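Local coordinates for insecticidal crystal protein Cry35Ab1 (Bacillus thuringiensis, PDB 4JP0) that acts as one component of a binary insecticidal toxin active on western corn rootworm, whose probable primary target is the larval midgut epithelium, at residues V186-I191 against P201-K206; E319-R322 against S326-R329. All coordinates share one frame; numbering follows the deposited sequence.

Contact 1: V186-I191 against P201-K206; sequences VNDPNI and PYYILK
Tyr203 reaches out from its strand to the loop 186-191 and is met there in two ways, by Val186 over one ring face and by Asp188 at the hydroxyl end. The valine contact is CH-pi: CG1 lies 4.0 Å from the centroid of the Tyr203 ring, only 16° off the normal, shifted toward CE2. With CG1 of Val186 anti to the backbone N (chi1 171°), its other methyl, CG2, is left to reach the root of the ring, 4.1 Å from Tyr203 CG. At the far end the phenol gives its proton to Asp188, with OH to OD2 at 2.6 Å. OD2 lies in the plane of the ring and accepts through its anti lone pair, while the carboxylate itself is turned 73° from the ring. The same oxygen takes a salt bridge from Arg322, so two donors grip this buried atom, which would be expected to favour the charged carboxylate. The other carboxylate oxygen, OD1, receives a weak bond from Asn190 N inside the type I turn that runs from Asp188 to Ile191. Through these contacts the tyrosine ties strand 202-221 to the loop between strand 174-182 and helix 193-199. Gln196 of that helix also bonds the Tyr203 hydroxyl, and Leu320 and Ile330, from the next two strands of the sheet, pack beside the ring.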
# COMPACT_ATOMS: atom_id res chain seq x y z
N VAL A 186 -1.17 -1.86 -10.28
CA VAL A 186 -2.19 -0.83 -10.18
C VAL A 186 -3.14 -0.85 -11.35
O VAL A 186 -2.71 -0.79 -12.49
CB VAL A 186 -1.54 0.56 -10.13
CG1 VAL A 186 -2.62 1.66 -10.25
CG2 VAL A 186 -0.73 0.69 -8.84
N ASN A 187 -4.44 -0.94 -11.07
CA ASN A 187 -5.44 -0.89 -12.13
C ASN A 187 -5.87 0.56 -12.26
O ASN A 187 -6.62 1.06 -11.43
CB ASN A 187 -6.62 -1.81 -11.80
CG ASN A 187 -7.83 -1.57 -12.70
OD1 ASN A 187 -7.65 -1.36 -13.92
ND2 ASN A 187 -9.01 -1.59 -12.26
N ASP A 188 -5.36 1.22 -13.31
CA ASP A 188 -5.61 2.64 -13.58
C ASP A 188 -6.28 2.71 -14.95
O ASP A 188 -5.62 2.78 -15.99
CB ASP A 188 -4.28 3.42 -13.57
CG ASP A 188 -4.46 4.95 -13.67
OD1 ASP A 188 -5.56 5.44 -14.03
OD2 ASP A 188 -3.55 5.74 -13.40
N PRO A 189 -7.61 2.64 -14.93
CA PRO A 189 -8.42 2.56 -16.15
C PRO A 189 -8.39 3.81 -17.03
O PRO A 189 -8.86 3.77 -18.17
CB PRO A 189 -9.84 2.36 -15.61
CG PRO A 189 -9.79 3.00 -14.27
CD PRO A 189 -8.44 2.58 -13.71
N ASN A 190 -7.84 4.90 -16.52
CA ASN A 190 -7.79 6.09 -17.33
C ASN A 190 -6.50 6.33 -18.11
O ASN A 190 -6.30 7.39 -18.67
CB ASN A 190 -8.17 7.30 -16.48
CG ASN A 190 -9.63 7.30 -16.14
OD1 ASN A 190 -10.45 7.05 -17.00
ND2 ASN A 190 -9.97 7.55 -14.87
N ILE A 191 -5.61 5.34 -18.15
CA ILE A 191 -4.37 5.50 -18.91
C ILE A 191 -4.01 4.16 -19.50
O ILE A 191 -4.26 3.17 -18.86
CB ILE A 191 -3.22 5.99 -17.99
CG1 ILE A 191 -1.98 6.36 -18.81
CG2 ILE A 191 -2.86 4.95 -16.96
CD1 ILE A 191 -0.94 7.04 -17.98
N PRO A 201 6.01 4.57 -13.93
CA PRO A 201 6.23 3.14 -13.64
C PRO A 201 6.05 2.82 -12.17
O PRO A 201 5.73 1.69 -11.84
CB PRO A 201 7.68 2.89 -14.08
CG PRO A 201 8.31 4.30 -14.08
CD PRO A 201 7.21 5.19 -14.55
N TYR A 202 6.30 3.79 -11.30
CA TYR A 202 5.96 3.63 -9.89
C TYR A 202 4.92 4.62 -9.46
O TYR A 202 5.07 5.83 -9.70
CB TYR A 202 7.18 3.78 -8.99
CG TYR A 202 8.13 2.62 -9.14
CD1 TYR A 202 9.16 2.64 -10.11
CD2 TYR A 202 7.97 1.47 -8.37
CE1 TYR A 202 10.06 1.55 -10.26
CE2 TYR A 202 8.85 0.39 -8.51
CZ TYR A 202 9.88 0.43 -9.45
OH TYR A 202 10.68 -0.67 -9.58
N TYR A 203 3.86 4.12 -8.83
CA TYR A 203 2.84 5.02 -8.24
C TYR A 203 3.22 5.28 -6.80
O TYR A 203 3.92 4.47 -6.18
CB TYR A 203 1.46 4.33 -8.25
CG TYR A 203 0.76 4.40 -9.62
CD1 TYR A 203 1.34 3.84 -10.74
CD2 TYR A 203 -0.50 5.03 -9.75
CE1 TYR A 203 0.72 3.92 -12.00
CE2 TYR A 203 -1.13 5.10 -10.94
CZ TYR A 203 -0.52 4.54 -12.08
OH TYR A 203 -1.17 4.61 -13.28
N ILE A 204 2.73 6.39 -6.23
CA ILE A 204 2.96 6.72 -4.84
C ILE A 204 1.71 6.39 -4.03
O ILE A 204 0.60 6.86 -4.33
CB ILE A 204 3.28 8.22 -4.70
CG1 ILE A 204 4.56 8.54 -5.44
CG2 ILE A 204 3.49 8.62 -3.21
CD1 ILE A 204 4.76 10.08 -5.64
N LEU A 205 1.88 5.56 -3.02
CA LEU A 205 0.78 5.21 -2.11
C LEU A 205 1.13 5.82 -0.72
O LEU A 205 2.17 5.54 -0.11
CB LEU A 205 0.61 3.68 -2.07
CG LEU A 205 -0.41 3.08 -1.10
CD1 LEU A 205 -1.80 3.72 -1.27
CD2 LEU A 205 -0.47 1.55 -1.25
N LYS A 206 0.24 6.70 -0.25
CA LYS A 206 0.46 7.42 0.98
C LYS A 206 -0.56 6.99 1.99
O LYS A 206 -1.70 6.62 1.61
CB LYS A 206 0.18 8.90 0.75
CG LYS A 206 0.94 9.54 -0.37
CD LYS A 206 0.78 11.05 -0.29
CE LYS A 206 1.36 11.74 -1.50
NZ LYS A 206 1.31 13.21 -1.40

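Contact 2: E319-R322 against S326-R329; sequences ELYR and SEIR
Tyr321 and Arg322 pair with Arg329 and Ile328 near the turn of the beta hairpin formed by strands 307-323 and 327-346. Two backbone bonds close the hydrogen-bonded pair Arg322-Ile328: Arg322 N to Ile328 O at 2.8 Å and Ile328 N to Arg322 O at 3.0 Å. CA-H...O contacts supplement them, notably Tyr321 CA to the same Ile328 O at 3.1 Å, next to the non-hydrogen-bonded pair Tyr321-Arg329. The apolar packing centres on the Tyr321 ring. Arg329 lays its aliphatic chain over one face, CG standing 4.1 Å from the ring centroid in a CH-pi contact, and the extended chi2 (179°) carries CD on toward the Tyr321 hydroxyl. Glu327 reaches the opposite face with OE1, while its CB sits beside the rim, 3.7 Å from Tyr321 CD2. The polar ends look beyond the hairpin: Glu327 forms a salt bridge with Lys206, which also makes a cation-pi contact with Tyr321, and Arg322 pairs with Asp188. On the other side of the sheet Arg322 and Ile328 touch through their CB atoms, Arg322 CB lying 4.0 Å from Ile328 CB.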
# COMPACT_ATOMS: atom_id res chain seq x y z
N GLU A 319 -4.15 6.90 -0.02
CA GLU A 319 -4.34 7.67 -1.26
C GLU A 319 -3.25 7.28 -2.25
O GLU A 319 -2.09 7.25 -1.92
CB GLU A 319 -4.26 9.18 -0.96
CG GLU A 319 -5.29 9.67 0.07
CD GLU A 319 -5.06 11.10 0.57
OE1 GLU A 319 -4.30 11.86 -0.05
OE2 GLU A 319 -5.63 11.49 1.61
N LEU A 320 -3.66 7.02 -3.48
CA LEU A 320 -2.76 6.53 -4.51
C LEU A 320 -2.65 7.54 -5.64
O LEU A 320 -3.68 8.03 -6.13
CB LEU A 320 -3.32 5.22 -5.06
CG LEU A 320 -2.49 4.55 -6.15
CD1 LEU A 320 -1.21 4.01 -5.57
CD2 LEU A 320 -3.28 3.39 -6.80
N TYR A 321 -1.41 7.79 -6.06
CA TYR A 321 -1.10 8.82 -7.07
C TYR A 321 -0.22 8.32 -8.21
O TYR A 321 0.76 7.57 -7.97
CB TYR A 321 -0.32 9.95 -6.40
CG TYR A 321 -1.05 10.61 -5.22
CD1 TYR A 321 -1.06 10.00 -3.97
CD2 TYR A 321 -1.74 11.80 -5.38
CE1 TYR A 321 -1.71 10.57 -2.92
CE2 TYR A 321 -2.40 12.40 -4.30
CZ TYR A 321 -2.39 11.76 -3.09
OH TYR A 321 -3.04 12.33 -2.00
N ARG A 322 -0.58 8.72 -9.43
CA ARG A 322 0.31 8.57 -10.57
C ARG A 322 1.40 9.59 -10.33
O ARG A 322 1.17 10.61 -9.68
CB ARG A 322 -0.33 9.06 -11.85
CG ARG A 322 -1.34 8.21 -12.47
CD ARG A 322 -1.64 8.64 -13.92
NE ARG A 322 -2.96 8.14 -14.27
CZ ARG A 322 -3.82 8.77 -15.02
NH1 ARG A 322 -3.52 9.95 -15.56
NH2 ARG A 322 -5.00 8.19 -15.24
N SER A 326 4.46 15.45 -11.25
CA SER A 326 3.52 15.92 -10.23
C SER A 326 2.66 14.72 -9.86
O SER A 326 2.65 13.73 -10.59
CB SER A 326 2.65 17.09 -10.70
OG SER A 326 1.54 16.66 -11.49
N GLU A 327 1.97 14.79 -8.72
CA GLU A 327 1.15 13.68 -8.25
C GLU A 327 -0.29 13.84 -8.74
O GLU A 327 -0.91 14.91 -8.54
CB GLU A 327 1.15 13.67 -6.71
CG GLU A 327 2.56 13.52 -6.13
CD GLU A 327 2.61 13.69 -4.63
OE1 GLU A 327 1.59 14.03 -4.02
OE2 GLU A 327 3.66 13.47 -4.06
N ILE A 328 -0.84 12.79 -9.34
CA ILE A 328 -2.24 12.80 -9.78
C ILE A 328 -2.98 11.71 -9.02
O ILE A 328 -2.69 10.54 -9.17
CB ILE A 328 -2.33 12.54 -11.32
CG1 ILE A 328 -1.66 13.69 -12.07
CG2 ILE A 328 -3.80 12.42 -11.77
CD1 ILE A 328 -1.48 13.46 -13.59
N ARG A 329 -3.92 12.08 -8.17
CA ARG A 329 -4.59 11.10 -7.34
C ARG A 329 -5.58 10.29 -8.17
O ARG A 329 -6.38 10.87 -8.91
CB ARG A 329 -5.33 11.79 -6.17
CG ARG A 329 -5.72 10.86 -5.05
CD ARG A 329 -6.44 11.55 -3.86
NE ARG A 329 -7.71 12.11 -4.30
CZ ARG A 329 -8.27 13.20 -3.82
NH1 ARG A 329 -7.71 13.88 -2.84
NH2 ARG A 329 -9.43 13.62 -4.33

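In the fold
Both contacts reach the same four-stranded antiparallel sheet, contact 1 with one of its segments and contact 2 with both; strands 202-221 and 307-323 are neighbours in it, and the centres of the contacts lie about 7 Å apart. Contact 1 is buried, with a single tyrosine joining a loop to a strand through side chains alone. Contact 2 is a surface contact that gains its order from the backbone pairing of a hairpin, with mostly partly exposed or exposed side chains packed on both sides. Two salt bridges, one at Asp188 and one at Lys206, link them. Next to the first of these, Tyr203 CE2 packs 3.5 Å from Arg322 CG, so the hairpin arginine serves the buried contact as well as its own.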